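Local coordinates for insecticidal crystal protein Cry7Cal (Bacillus thuringiensis, PDB 5ZI1) that acts as a toxin against the locust Locusta migratoria manilensis, probably by binding receptors and forming membrane pores as related three-domain delta endotoxins do, at residues A[200-205]-A[213-218]; A[265-270]-A[362-367]; A[275-280]-A[439-444]; A[313-318]-A[446-451]. All coordinates share one frame; numbering follows the deposited sequence.

Contact 1: residues A[200-205]-A[213-218]; sequences KLKNAS and ENYNRF
Leu201 meets Phe218 and Tyr215 where the last turn of helix 169-202 lies against helix 208-227. The junction is carried by carbon, and no hydrogen bond crosses between the two segments. Its apolar centre is the leucine, whose CG stands anti to the carbonyl carbon (chi1 -69°) and whose branch CD1 is delivered to the root of the phenylalanine. Leu201 CD1 sits 3.4 Å from Phe218 CB, a tight fit, and the two side chains cross at about a right angle. Nearer the backbone, Leu201 CB lies 4.1 Å from Tyr215 CD2.

A second group of contacts runs round the tyrosine ring. Lys202 N comes to its edge, close to the ring plane, 3.8 Å from Tyr215 CD2, while Lys202 CB is 3.8 Å from Tyr215 CE2. Only the base of this lysine takes part, for its extended chain carries the ammonium group away. Phe279 adds an edge-to-face partner to Tyr215, and Leu66 and Ile67 of helix 54-67 pack on Phe218.

Within helix 208-227, Arg217 NH1 forms a long salt bridge with Glu213 OE2 at 3.4 Å, and Arg217 NH2 makes a weak, bent bond to Asn214 OD1 at 3.1 Å, the oxygen lying in the guanidinium plane. Asp256 is a second acidic partner of Arg217 NH1, which ties this flank to the following part of the chain. Packed chiefly through Leu201, with Leu198 of the same helix also touching Tyr215 and Phe218, the whole is a helical hairpin: two consecutive antiparallel helices of the N-terminal bundle, joined by a short turn.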
loop_
_atom_site.group_PDB
_atom_site.type_symbol
_atom_site.label_atom_id
_atom_site.label_comp_id
_atom_site.label_asym_id
_atom_site.label_seq_id
_atom_site.Cartn_x
_atom_site.Cartn_y
_atom_site.Cartn_z
ATOM N N LYS A 200 1.150 -17.418 11.259
ATOM C CA LYS A 200 0.201 -18.055 12.152
ATOM C C LYS A 200 -1.133 -18.329 11.446
ATOM O O LYS A 200 -1.667 -19.442 11.522
ATOM C CB LYS A 200 0.024 -17.173 13.385
ATOM C CG LYS A 200 -0.973 -17.688 14.412
ATOM C CD LYS A 200 -1.434 -16.536 15.290
ATOM C CE LYS A 200 -1.888 -17.022 16.652
ATOM N NZ LYS A 200 -3.308 -16.794 16.914
ATOM N N LEU A 201 -1.682 -17.331 10.734
ATOM C CA LEU A 201 -2.946 -17.556 10.025
ATOM C C LEU A 201 -2.812 -18.638 8.973
ATOM O O LEU A 201 -3.765 -19.387 8.722
ATOM C CB LEU A 201 -3.444 -16.267 9.380
ATOM C CG LEU A 201 -3.871 -15.309 10.479
ATOM C CD1 LEU A 201 -3.994 -13.910 9.971
ATOM C CD2 LEU A 201 -5.168 -15.787 11.089
ATOM N N LYS A 202 -1.639 -18.758 8.367
ATOM C CA LYS A 202 -1.473 -19.755 7.322
ATOM C C LYS A 202 -1.524 -21.159 7.890
ATOM O O LYS A 202 -1.966 -22.088 7.208
ATOM C CB LYS A 202 -0.161 -19.503 6.584
ATOM C CG LYS A 202 0.094 -20.403 5.392
ATOM C CD LYS A 202 1.417 -20.003 4.740
ATOM C CE LYS A 202 2.047 -21.136 3.964
ATOM N NZ LYS A 202 3.439 -20.758 3.558
ATOM N N ASN A 203 -1.105 -21.329 9.141
ATOM C CA ASN A 203 -1.086 -22.623 9.808
ATOM C C ASN A 203 -2.298 -22.847 10.697
ATOM O O ASN A 203 -2.329 -23.835 11.429
ATOM C CB ASN A 203 0.197 -22.772 10.628
ATOM C CG ASN A 203 1.414 -22.912 9.749
ATOM O OD1 ASN A 203 1.638 -23.967 9.152
ATOM N ND2 ASN A 203 2.194 -21.835 9.628
ATOM N N ALA A 204 -3.288 -21.957 10.651
ATOM C CA ALA A 204 -4.469 -22.105 11.492
ATOM C C ALA A 204 -5.272 -23.332 11.085
ATOM O O ALA A 204 -5.266 -23.755 9.927
ATOM C CB ALA A 204 -5.360 -20.866 11.407
ATOM N N SER A 205 -5.965 -23.907 12.060
ATOM C CA SER A 205 -6.818 -25.048 11.790
ATOM C C SER A 205 -8.117 -24.598 11.133
ATOM O O SER A 205 -8.585 -23.476 11.335
ATOM C CB SER A 205 -7.123 -25.801 13.083
ATOM O OG SER A 205 -7.665 -24.916 14.049
ATOM N N GLU A 213 -9.189 -17.169 3.485
ATOM C CA GLU A 213 -9.918 -15.911 3.593
ATOM C C GLU A 213 -9.439 -15.095 4.786
ATOM O O GLU A 213 -9.201 -13.889 4.668
ATOM C CB GLU A 213 -11.417 -16.182 3.685
ATOM C CG GLU A 213 -12.247 -14.928 3.839
ATOM C CD GLU A 213 -13.712 -15.159 3.435
ATOM O OE1 GLU A 213 -13.988 -15.431 2.244
ATOM O OE2 GLU A 213 -14.589 -15.088 4.316
ATOM N N ASN A 214 -9.296 -15.737 5.949
ATOM C CA ASN A 214 -8.836 -15.025 7.138
ATOM C C ASN A 214 -7.403 -14.543 6.953
ATOM O O ASN A 214 -7.034 -13.464 7.423
ATOM C CB ASN A 214 -8.921 -15.921 8.371
ATOM C CG ASN A 214 -10.359 -16.285 8.754
ATOM O OD1 ASN A 214 -11.320 -15.606 8.378
ATOM N ND2 ASN A 214 -10.501 -17.363 9.523
ATOM N N TYR A 215 -6.590 -15.346 6.279
ATOM C CA TYR A 215 -5.230 -14.960 5.955
ATOM C C TYR A 215 -5.227 -13.738 5.039
ATOM O O TYR A 215 -4.542 -12.746 5.304
ATOM C CB TYR A 215 -4.546 -16.153 5.303
ATOM C CG TYR A 215 -3.149 -15.908 4.772
ATOM C CD1 TYR A 215 -2.953 -15.377 3.499
ATOM C CD2 TYR A 215 -2.027 -16.274 5.523
ATOM C CE1 TYR A 215 -1.699 -15.204 2.995
ATOM C CE2 TYR A 215 -0.745 -16.088 5.026
ATOM C CZ TYR A 215 -0.588 -15.553 3.770
ATOM O OH TYR A 215 0.675 -15.369 3.270
ATOM N N ASN A 216 -6.045 -13.765 3.985
ATOM C CA ASN A 216 -6.067 -12.627 3.081
ATOM C C ASN A 216 -6.658 -11.393 3.748
ATOM O O ASN A 216 -6.232 -10.263 3.459
ATOM C CB ASN A 216 -6.841 -12.969 1.818
ATOM C CG ASN A 216 -6.804 -11.847 0.817
ATOM O OD1 ASN A 216 -5.731 -11.530 0.252
ATOM N ND2 ASN A 216 -7.968 -11.197 0.608
ATOM N N ARG A 217 -7.619 -11.579 4.648
ATOM C CA ARG A 217 -8.201 -10.423 5.318
ATOM C C ARG A 217 -7.173 -9.719 6.192
ATOM O O ARG A 217 -7.184 -8.489 6.308
ATOM C CB ARG A 217 -9.406 -10.837 6.155
ATOM C CG ARG A 217 -10.055 -9.655 6.845
ATOM C CD ARG A 217 -11.316 -10.026 7.619
ATOM N NE ARG A 217 -12.365 -10.554 6.751
ATOM C CZ ARG A 217 -12.716 -11.834 6.711
ATOM N NH1 ARG A 217 -13.686 -12.234 5.891
ATOM N NH2 ARG A 217 -12.091 -12.711 7.497
ATOM N N PHE A 218 -6.307 -10.489 6.851
ATOM C CA PHE A 218 -5.241 -9.896 7.637
ATOM C C PHE A 218 -4.289 -9.122 6.739
ATOM O O PHE A 218 -3.972 -7.957 7.007
ATOM C CB PHE A 218 -4.520 -10.996 8.396
ATOM C CG PHE A 218 -3.347 -10.534 9.181
ATOM C CD1 PHE A 218 -3.494 -10.078 10.473
ATOM C CD2 PHE A 218 -2.070 -10.609 8.643
ATOM C CE1 PHE A 218 -2.390 -9.682 11.206
ATOM C CE2 PHE A 218 -0.977 -10.216 9.369
ATOM C CZ PHE A 218 -1.131 -9.751 10.653
#

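Contact 2: residues A[265-270]-A[362-367]; sequences ETKYPD and AANKSA
Lys267 and Lys365 are joined by the one hydrogen bond between these segments, Lys365 N to Lys267 O at 2.9 Å, with the donor in the carbonyl plane. The same oxygen receives a CA-H...O contact from Asn364 CA at 3.5 Å. This flank is tight. Tyr268 presents its edge to the strand, bringing CD1 within 3.0 Å of Ala363 O, and Lys267 CG rests over the centre of the tyrosine ring, while the phenol hydroxyl bonds to Asp310. Asn364, its CG anti to the backbone N (chi1 -178°), reaches round so that ND2 lies 3.2 Å from Lys267 CE; Asn309 OD1 weakly binds both this amide and the lysine ammonium.

Strand 352-365 belongs to one of the antiparallel sheets of the beta-prism domain, the second domain of three-domain Cry toxins, and residues 265-270 form an irregular loop laid beside its end.

The other flank is looser and more open to solvent. Pro269, which also packs on Trp369, touches Lys365 CB through CD at 3.9 Å, the ring and lysine chain crossing nearly at right angles, before that chain leads outward. Beyond the strand, Ser366 OG donates to Asn364 OD1 at 2.8 Å and also partners Asn309 ND2.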
loop_
_atom_site.group_PDB
_atom_site.type_symbol
_atom_site.label_atom_id
_atom_site.label_comp_id
_atom_site.label_asym_id
_atom_site.label_seq_id
_atom_site.Cartn_x
_atom_site.Cartn_y
_atom_site.Cartn_z
ATOM N N GLU A 265 -27.350 -23.780 5.101
ATOM C CA GLU A 265 -28.299 -24.853 4.858
ATOM C C GLU A 265 -27.622 -25.834 3.917
ATOM O O GLU A 265 -26.761 -25.448 3.123
ATOM C CB GLU A 265 -29.625 -24.325 4.255
ATOM C CG GLU A 265 -30.400 -23.455 5.229
ATOM C CD GLU A 265 -31.544 -22.706 4.591
ATOM O OE1 GLU A 265 -31.880 -23.000 3.423
ATOM O OE2 GLU A 265 -32.105 -21.810 5.261
ATOM N N THR A 266 -27.992 -27.112 4.019
ATOM C CA THR A 266 -27.258 -28.128 3.270
ATOM C C THR A 266 -27.255 -27.838 1.775
ATOM O O THR A 266 -26.313 -28.221 1.074
ATOM C CB THR A 266 -27.832 -29.521 3.531
ATOM O OG1 THR A 266 -28.960 -29.737 2.679
ATOM C CG2 THR A 266 -28.257 -29.663 4.976
ATOM N N LYS A 267 -28.279 -27.143 1.269
ATOM C CA LYS A 267 -28.330 -26.846 -0.157
ATOM C C LYS A 267 -27.548 -25.581 -0.503
ATOM O O LYS A 267 -27.010 -25.461 -1.611
ATOM C CB LYS A 267 -29.784 -26.706 -0.601
ATOM C CG LYS A 267 -29.971 -26.605 -2.082
ATOM C CD LYS A 267 -31.331 -27.164 -2.483
ATOM C CE LYS A 267 -31.926 -26.345 -3.611
ATOM N NZ LYS A 267 -33.360 -26.710 -3.923
ATOM N N TYR A 268 -27.482 -24.630 0.418
ATOM C CA TYR A 268 -26.779 -23.371 0.204
ATOM C C TYR A 268 -25.601 -23.251 1.177
ATOM O O TYR A 268 -25.590 -22.377 2.048
ATOM C CB TYR A 268 -27.762 -22.216 0.361
ATOM C CG TYR A 268 -28.973 -22.346 -0.540
ATOM C CD1 TYR A 268 -28.851 -22.186 -1.913
ATOM C CD2 TYR A 268 -30.237 -22.635 -0.024
ATOM C CE1 TYR A 268 -29.934 -22.310 -2.748
ATOM C CE2 TYR A 268 -31.336 -22.755 -0.852
ATOM C CZ TYR A 268 -31.179 -22.591 -2.213
ATOM O OH TYR A 268 -32.257 -22.711 -3.063
ATOM N N PRO A 269 -24.607 -24.122 1.076
ATOM C CA PRO A 269 -23.496 -24.065 2.039
ATOM C C PRO A 269 -22.576 -22.884 1.761
ATOM O O PRO A 269 -22.624 -22.251 0.700
ATOM C CB PRO A 269 -22.766 -25.402 1.837
ATOM C CG PRO A 269 -23.016 -25.730 0.392
ATOM C CD PRO A 269 -24.370 -25.126 0.024
ATOM N N ASP A 270 -21.760 -22.561 2.766
ATOM C CA ASP A 270 -20.623 -21.670 2.550
ATOM C C ASP A 270 -19.694 -22.242 1.486
ATOM O O ASP A 270 -19.487 -23.454 1.389
ATOM C CB ASP A 270 -19.842 -21.461 3.842
ATOM C CG ASP A 270 -20.608 -20.651 4.870
ATOM O OD1 ASP A 270 -21.674 -20.109 4.533
ATOM O OD2 ASP A 270 -20.129 -20.548 6.023
ATOM N N ALA A 362 -24.256 -16.659 -5.035
ATOM C CA ALA A 362 -25.184 -17.756 -4.815
ATOM C C ALA A 362 -24.415 -19.061 -4.961
ATOM O O ALA A 362 -23.278 -19.088 -5.455
ATOM C CB ALA A 362 -26.363 -17.703 -5.799
ATOM N N ALA A 363 -25.055 -20.146 -4.525
ATOM C CA ALA A 363 -24.515 -21.494 -4.657
ATOM C C ALA A 363 -25.658 -22.499 -4.580
ATOM O O ALA A 363 -26.708 -22.229 -4.003
ATOM C CB ALA A 363 -23.486 -21.808 -3.568
ATOM N N ASN A 364 -25.421 -23.679 -5.133
ATOM C CA ASN A 364 -26.374 -24.770 -5.018
ATOM C C ASN A 364 -25.605 -26.073 -4.925
ATOM O O ASN A 364 -24.784 -26.364 -5.801
ATOM C CB ASN A 364 -27.315 -24.812 -6.213
ATOM C CG ASN A 364 -28.333 -25.906 -6.077
ATOM O OD1 ASN A 364 -28.108 -27.047 -6.488
ATOM N ND2 ASN A 364 -29.458 -25.573 -5.473
ATOM N N LYS A 365 -25.870 -26.856 -3.878
ATOM C CA LYS A 365 -25.243 -28.162 -3.702
ATOM C C LYS A 365 -26.332 -29.227 -3.706
ATOM O O LYS A 365 -27.124 -29.315 -2.766
ATOM C CB LYS A 365 -24.418 -28.221 -2.420
ATOM C CG LYS A 365 -23.575 -29.476 -2.315
ATOM C CD LYS A 365 -22.720 -29.445 -1.053
ATOM C CE LYS A 365 -21.662 -30.537 -1.052
ATOM N NZ LYS A 365 -22.235 -31.888 -0.819
ATOM N N SER A 366 -26.350 -30.042 -4.758
ATOM C CA SER A 366 -27.326 -31.112 -4.918
ATOM C C SER A 366 -26.635 -32.371 -5.428
ATOM O O SER A 366 -25.979 -33.081 -4.660
ATOM C CB SER A 366 -28.438 -30.675 -5.875
ATOM O OG SER A 366 -29.035 -29.464 -5.428
ATOM N N ALA A 367 -26.788 -32.672 -6.717
ATOM C CA ALA A 367 -25.990 -33.745 -7.288
ATOM C C ALA A 367 -24.563 -33.280 -7.521
ATOM O O ALA A 367 -23.638 -34.096 -7.492
ATOM C CB ALA A 367 -26.602 -34.243 -8.595
#

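Contact 3: residues A[275-280]-A[439-444]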
loop_
_atom_site.group_PDB
_atom_site.type_symbol
_atom_site.label_atom_id
_atom_site.label_comp_id
_atom_site.label_asym_id
_atom_site.label_seq_id
_atom_site.Cartn_x
_atom_site.Cartn_y
_atom_site.Cartn_z
ATOM N N ALA A 275 -13.422 -24.947 -1.806
ATOM C CA ALA A 275 -12.067 -24.558 -2.180
ATOM C C ALA A 275 -11.091 -25.725 -2.032
ATOM O O ALA A 275 -11.372 -26.727 -1.367
ATOM C CB ALA A 275 -11.582 -23.386 -1.331
ATOM N N SER A 276 -9.931 -25.579 -2.682
ATOM C CA SER A 276 -8.840 -26.540 -2.560
ATOM C C SER A 276 -8.519 -26.830 -1.100
ATOM O O SER A 276 -8.735 -25.998 -0.217
ATOM C CB SER A 276 -7.568 -26.007 -3.233
ATOM O OG SER A 276 -6.504 -26.917 -3.045
ATOM N N SER A 277 -8.000 -28.025 -0.850
ATOM C CA SER A 277 -7.540 -28.376 0.484
ATOM C C SER A 277 -6.094 -27.962 0.715
ATOM O O SER A 277 -5.601 -28.079 1.839
ATOM C CB SER A 277 -7.712 -29.883 0.731
ATOM O OG SER A 277 -6.947 -30.648 -0.187
ATOM N N GLU A 278 -5.421 -27.456 -0.311
ATOM C CA GLU A 278 -4.049 -26.994 -0.205
ATOM C C GLU A 278 -4.007 -25.470 -0.214
ATOM O O GLU A 278 -4.594 -24.820 -1.085
ATOM C CB GLU A 278 -3.189 -27.594 -1.322
ATOM C CG GLU A 278 -3.495 -29.065 -1.579
ATOM C CD GLU A 278 -2.943 -29.975 -0.468
ATOM O OE1 GLU A 278 -2.018 -29.557 0.266
ATOM O OE2 GLU A 278 -3.451 -31.107 -0.283
ATOM N N PHE A 279 -3.326 -24.907 0.784
ATOM C CA PHE A 279 -3.233 -23.457 0.908
ATOM C C PHE A 279 -2.505 -22.848 -0.286
ATOM O O PHE A 279 -2.964 -21.857 -0.870
ATOM C CB PHE A 279 -2.532 -23.111 2.223
ATOM C CG PHE A 279 -2.467 -21.644 2.522
ATOM C CD1 PHE A 279 -1.454 -20.849 1.977
ATOM C CD2 PHE A 279 -3.384 -21.063 3.380
ATOM C CE1 PHE A 279 -1.386 -19.495 2.254
ATOM C CE2 PHE A 279 -3.317 -19.714 3.667
ATOM C CZ PHE A 279 -2.310 -18.929 3.108
ATOM N N VAL A 280 -1.370 -23.439 -0.677
ATOM C CA VAL A 280 -0.545 -22.837 -1.728
ATOM C C VAL A 280 -1.306 -22.758 -3.051
ATOM O O VAL A 280 -1.074 -21.842 -3.855
ATOM C CB VAL A 280 0.777 -23.615 -1.879
ATOM C CG1 VAL A 280 0.535 -25.000 -2.447
ATOM C CG2 VAL A 280 1.764 -22.842 -2.735
ATOM N N PHE A 439 -9.156 -21.252 -6.335
ATOM C CA PHE A 439 -8.875 -22.604 -6.798
ATOM C C PHE A 439 -9.868 -23.575 -6.167
ATOM O O PHE A 439 -9.858 -23.790 -4.952
ATOM C CB PHE A 439 -7.444 -22.992 -6.422
ATOM C CG PHE A 439 -6.913 -24.167 -7.186
ATOM C CD1 PHE A 439 -7.528 -25.409 -7.097
ATOM C CD2 PHE A 439 -5.785 -24.032 -7.991
ATOM C CE1 PHE A 439 -7.051 -26.500 -7.815
ATOM C CE2 PHE A 439 -5.281 -25.120 -8.701
ATOM C CZ PHE A 439 -5.917 -26.358 -8.613
ATOM N N LYS A 440 -10.705 -24.189 -6.986
ATOM C CA LYS A 440 -11.779 -25.024 -6.475
ATOM C C LYS A 440 -11.345 -26.486 -6.453
ATOM O O LYS A 440 -10.628 -26.954 -7.346
ATOM C CB LYS A 440 -13.050 -24.839 -7.314
ATOM C CG LYS A 440 -14.251 -24.302 -6.527
ATOM C CD LYS A 440 -15.293 -23.562 -7.385
ATOM C CE LYS A 440 -15.656 -24.336 -8.627
ATOM N NZ LYS A 440 -14.719 -24.005 -9.750
ATOM N N GLU A 441 -11.763 -27.194 -5.407
ATOM C CA GLU A 441 -11.510 -28.624 -5.283
ATOM C C GLU A 441 -12.607 -29.457 -5.922
ATOM O O GLU A 441 -12.337 -30.576 -6.372
ATOM C CB GLU A 441 -11.383 -29.014 -3.806
ATOM C CG GLU A 441 -11.028 -30.476 -3.545
ATOM C CD GLU A 441 -10.695 -30.738 -2.064
ATOM O OE1 GLU A 441 -9.865 -31.632 -1.764
ATOM O OE2 GLU A 441 -11.264 -30.044 -1.182
ATOM N N THR A 442 -13.829 -28.933 -5.984
ATOM C CA THR A 442 -14.939 -29.694 -6.542
ATOM C C THR A 442 -15.962 -28.764 -7.198
ATOM O O THR A 442 -16.045 -27.571 -6.889
ATOM C CB THR A 442 -15.616 -30.535 -5.454
ATOM O OG1 THR A 442 -16.359 -31.595 -6.061
ATOM C CG2 THR A 442 -16.554 -29.681 -4.630
ATOM N N GLY A 443 -16.753 -29.331 -8.107
ATOM C CA GLY A 443 -17.879 -28.601 -8.647
ATOM C C GLY A 443 -17.601 -27.712 -9.842
ATOM O O GLY A 443 -16.714 -27.989 -10.654
ATOM N N SER A 444 -18.371 -26.628 -9.943
ATOM C CA SER A 444 -18.499 -25.829 -11.153
ATOM C C SER A 444 -18.860 -24.415 -10.745
ATOM O O SER A 444 -19.478 -24.203 -9.695
ATOM C CB SER A 444 -19.595 -26.376 -12.089
ATOM O OG SER A 444 -19.083 -26.726 -13.365
#
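Phe439 O accepts a hydrogen bond from Ser276 N at 2.9 Å, the shortest polar bond between these segments and a fairly straight one, with an N-H...O angle of 155°. The donor stands tilted by about 20° from the carbonyl plane. Together with a backbone bond between Glu441 and Ala274, it flanks the close approach of Ala275 and Lys440, whose CA atoms are 4.3 Å apart. The result is a single beta bridge between Ala275 and Lys440.

The side chain of Ser276 works in two directions. Its CB leans on the aromatic ring, 3.9 Å from Phe439 CD1, while its OG, anti to the backbone N (chi1 177°), reaches forward along its own chain and accepts from Glu278 N at 3.0 Å. That nearly linear bond closes an ST turn just ahead of helix 279-286, with Glu278 at the N-cap position. Leu281 of the helix packs on both Ser276 and Phe439, continuing the apolar side of the contact.

Toward solvent, Glu441 stretches alongside the 275-277 backbone in an extended chain. Its CB lies 3.3 Å from Ala275 O, and its OE1 reaches Ser277 OG in a weak bond of 3.5 Å. The other carboxylate oxygen, OE2, is 3.3 Å from Ala275 O, an approach of two acceptors.

The chemistry implies a division of labour: the neutral backbone bridge and the serine turn probably do most to set the geometry, whereas the exposed carboxylate, weakly bonded and close to a second acceptor, probably adds little.

Contact 4: residues A[313-318]-A[446-451]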
loop_
_atom_site.group_PDB
_atom_site.type_symbol
_atom_site.label_atom_id
_atom_site.label_comp_id
_atom_site.label_asym_id
_atom_site.label_seq_id
_atom_site.Cartn_x
_atom_site.Cartn_y
_atom_site.Cartn_z
ATOM N N ALA A 313 -27.368 -18.670 -13.547
ATOM C CA ALA A 313 -26.127 -18.670 -14.299
ATOM C C ALA A 313 -24.939 -18.844 -13.356
ATOM O O ALA A 313 -25.008 -18.501 -12.173
ATOM C CB ALA A 313 -25.993 -17.381 -15.103
ATOM N N ILE A 314 -23.865 -19.436 -13.897
ATOM C CA ILE A 314 -22.567 -19.573 -13.250
ATOM C C ILE A 314 -21.517 -19.211 -14.288
ATOM O O ILE A 314 -21.693 -19.470 -15.484
ATOM C CB ILE A 314 -22.295 -21.002 -12.721
ATOM C CG1 ILE A 314 -22.240 -21.991 -13.892
ATOM C CG2 ILE A 314 -23.323 -21.436 -11.667
ATOM C CD1 ILE A 314 -21.807 -23.396 -13.510
ATOM N N TRP A 315 -20.404 -18.626 -13.832
ATOM C CA TRP A 315 -19.345 -18.289 -14.777
ATOM C C TRP A 315 -18.685 -19.563 -15.265
ATOM O O TRP A 315 -18.427 -20.476 -14.484
ATOM C CB TRP A 315 -18.262 -17.393 -14.155
ATOM C CG TRP A 315 -18.709 -16.088 -13.600
ATOM C CD1 TRP A 315 -19.985 -15.702 -13.335
ATOM C CD2 TRP A 315 -17.872 -14.994 -13.223
ATOM N NE1 TRP A 315 -19.998 -14.434 -12.814
ATOM C CE2 TRP A 315 -18.712 -13.972 -12.744
ATOM C CE3 TRP A 315 -16.495 -14.773 -13.259
ATOM C CZ2 TRP A 315 -18.222 -12.756 -12.290
ATOM C CZ3 TRP A 315 -16.009 -13.561 -12.812
ATOM C CH2 TRP A 315 -16.868 -12.569 -12.334
ATOM N N THR A 316 -18.411 -19.626 -16.567
ATOM C CA THR A 316 -17.557 -20.683 -17.095
ATOM C C THR A 316 -16.095 -20.246 -17.169
ATOM O O THR A 316 -15.188 -21.090 -17.130
ATOM C CB THR A 316 -18.039 -21.086 -18.486
ATOM O OG1 THR A 316 -17.841 -19.989 -19.388
ATOM C CG2 THR A 316 -19.551 -21.431 -18.465
ATOM N N GLY A 317 -15.853 -18.948 -17.306
ATOM C CA GLY A 317 -14.503 -18.425 -17.404
ATOM C C GLY A 317 -14.560 -16.916 -17.384
ATOM O O GLY A 317 -15.635 -16.310 -17.397
ATOM N N HIS A 318 -13.380 -16.306 -17.350
ATOM C CA HIS A 318 -13.305 -14.857 -17.450
ATOM C C HIS A 318 -11.887 -14.468 -17.832
ATOM O O HIS A 318 -10.954 -15.273 -17.771
ATOM C CB HIS A 318 -13.740 -14.171 -16.153
ATOM C CG HIS A 318 -12.709 -14.209 -15.068
ATOM N ND1 HIS A 318 -12.536 -15.301 -14.244
ATOM C CD2 HIS A 318 -11.809 -13.280 -14.661
ATOM C CE1 HIS A 318 -11.573 -15.039 -13.376
ATOM N NE2 HIS A 318 -11.120 -13.820 -13.606
ATOM N N THR A 446 -17.339 -20.068 -11.215
ATOM C CA THR A 446 -16.200 -19.286 -10.744
ATOM C C THR A 446 -16.533 -18.596 -9.425
ATOM O O THR A 446 -17.548 -17.900 -9.318
ATOM C CB THR A 446 -15.812 -18.224 -11.782
ATOM O OG1 THR A 446 -15.449 -18.841 -13.027
ATOM C CG2 THR A 446 -14.668 -17.370 -11.277
ATOM N N ILE A 447 -15.663 -18.764 -8.430
ATOM C CA ILE A 447 -15.644 -17.874 -7.270
ATOM C C ILE A 447 -14.603 -16.790 -7.530
ATOM O O ILE A 447 -13.402 -17.032 -7.338
ATOM C CB ILE A 447 -15.320 -18.630 -5.976
ATOM C CG1 ILE A 447 -16.321 -19.761 -5.736
ATOM C CG2 ILE A 447 -15.346 -17.688 -4.794
ATOM C CD1 ILE A 447 -15.993 -20.556 -4.499
ATOM N N PRO A 448 -15.000 -15.595 -7.961
ATOM C CA PRO A 448 -14.017 -14.567 -8.317
ATOM C C PRO A 448 -13.485 -13.837 -7.095
ATOM O O PRO A 448 -14.092 -13.822 -6.024
ATOM C CB PRO A 448 -14.819 -13.613 -9.207
ATOM C CG PRO A 448 -16.289 -14.073 -9.082
ATOM C CD PRO A 448 -16.365 -15.063 -7.995
ATOM N N VAL A 449 -12.315 -13.234 -7.257
ATOM C CA VAL A 449 -11.749 -12.401 -6.204
ATOM C C VAL A 449 -11.266 -11.110 -6.842
ATOM O O VAL A 449 -10.573 -11.141 -7.866
ATOM C CB VAL A 449 -10.603 -13.099 -5.449
ATOM C CG1 VAL A 449 -10.324 -12.374 -4.154
ATOM C CG2 VAL A 449 -10.926 -14.538 -5.182
ATOM N N LEU A 450 -11.632 -9.981 -6.249
ATOM C CA LEU A 450 -11.346 -8.678 -6.826
ATOM C C LEU A 450 -10.053 -8.104 -6.237
ATOM O O LEU A 450 -9.821 -8.167 -5.018
ATOM C CB LEU A 450 -12.534 -7.736 -6.600
ATOM C CG LEU A 450 -13.918 -8.164 -7.165
ATOM C CD1 LEU A 450 -14.963 -7.083 -6.956
ATOM C CD2 LEU A 450 -13.866 -8.548 -8.643
ATOM N N GLY A 451 -9.208 -7.565 -7.110
ATOM C CA GLY A 451 -7.944 -6.943 -6.721
ATOM C C GLY A 451 -7.996 -5.447 -6.978
ATOM O O GLY A 451 -8.552 -4.997 -7.994
HETATM O O HOH W 1 -19.995 -18.535 -10.934
HETATM O O HOH W 2 -13.356 -17.932 -14.445
#
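Trp315 turns one face of its indole toward Pro448, an arrangement by which two sheets of the beta-prism domain meet in its interior: strand 312-324 supplies the tryptophan and strand 448-454 the proline. The pyrrolidine comes over the six-membered ring at about a right angle to the indole side chain. Pro448 CG stands 3.9 Å from that ring's centroid and 21° off its normal, a CH-pi contact, with Trp315 CH2 its nearest atom at 3.6 Å. At the indole's far edge NE1 bonds to Val373 O, which helps fix the ring's rotation.

Thr446 packs beside the base of the same side chain, crossing it obliquely. Its OG1 lies 3.4 Å from Trp315 CB, while CG2, anti to the backbone N, approaches Trp315 CE3 at 3.7 Å. His318 stands across the threonine at about a right angle, stacked on Tyr335 and bonded through NE2 to Val435 O. Between Trp315 and His318, a classic bulge at Thr316 and Gly317 opposite Arg302 interrupts the regular strand.

Two waters complete the join. One links Trp315 N to Thr446 O; the other lies in the plane of the imidazole, 2.8 Å from His318 ND1 and 2.7 Å from Thr446 OG1.

Overall arrangement
From the N terminus, contact 1 comes first and closes a short loop between two consecutive helices of the N-terminal bundle, before any other contact opens. The remaining three lie in the second domain and close long loops. Contact 2 opens at 265-270, contact 3 at 275-280 and contact 4 at 313-318, and they close in the same order, so each pair crosses and none nests. Contacts 3 and 4 touch through Ser444 with Ile314 and Lys440 with Ile447; contact 2 stands apart, its centre about 16 Å from that of contact 3. Phe279, at the start of helix 279-286, also packs on Lys202, so contact 3 joins the prism to the helical bundle.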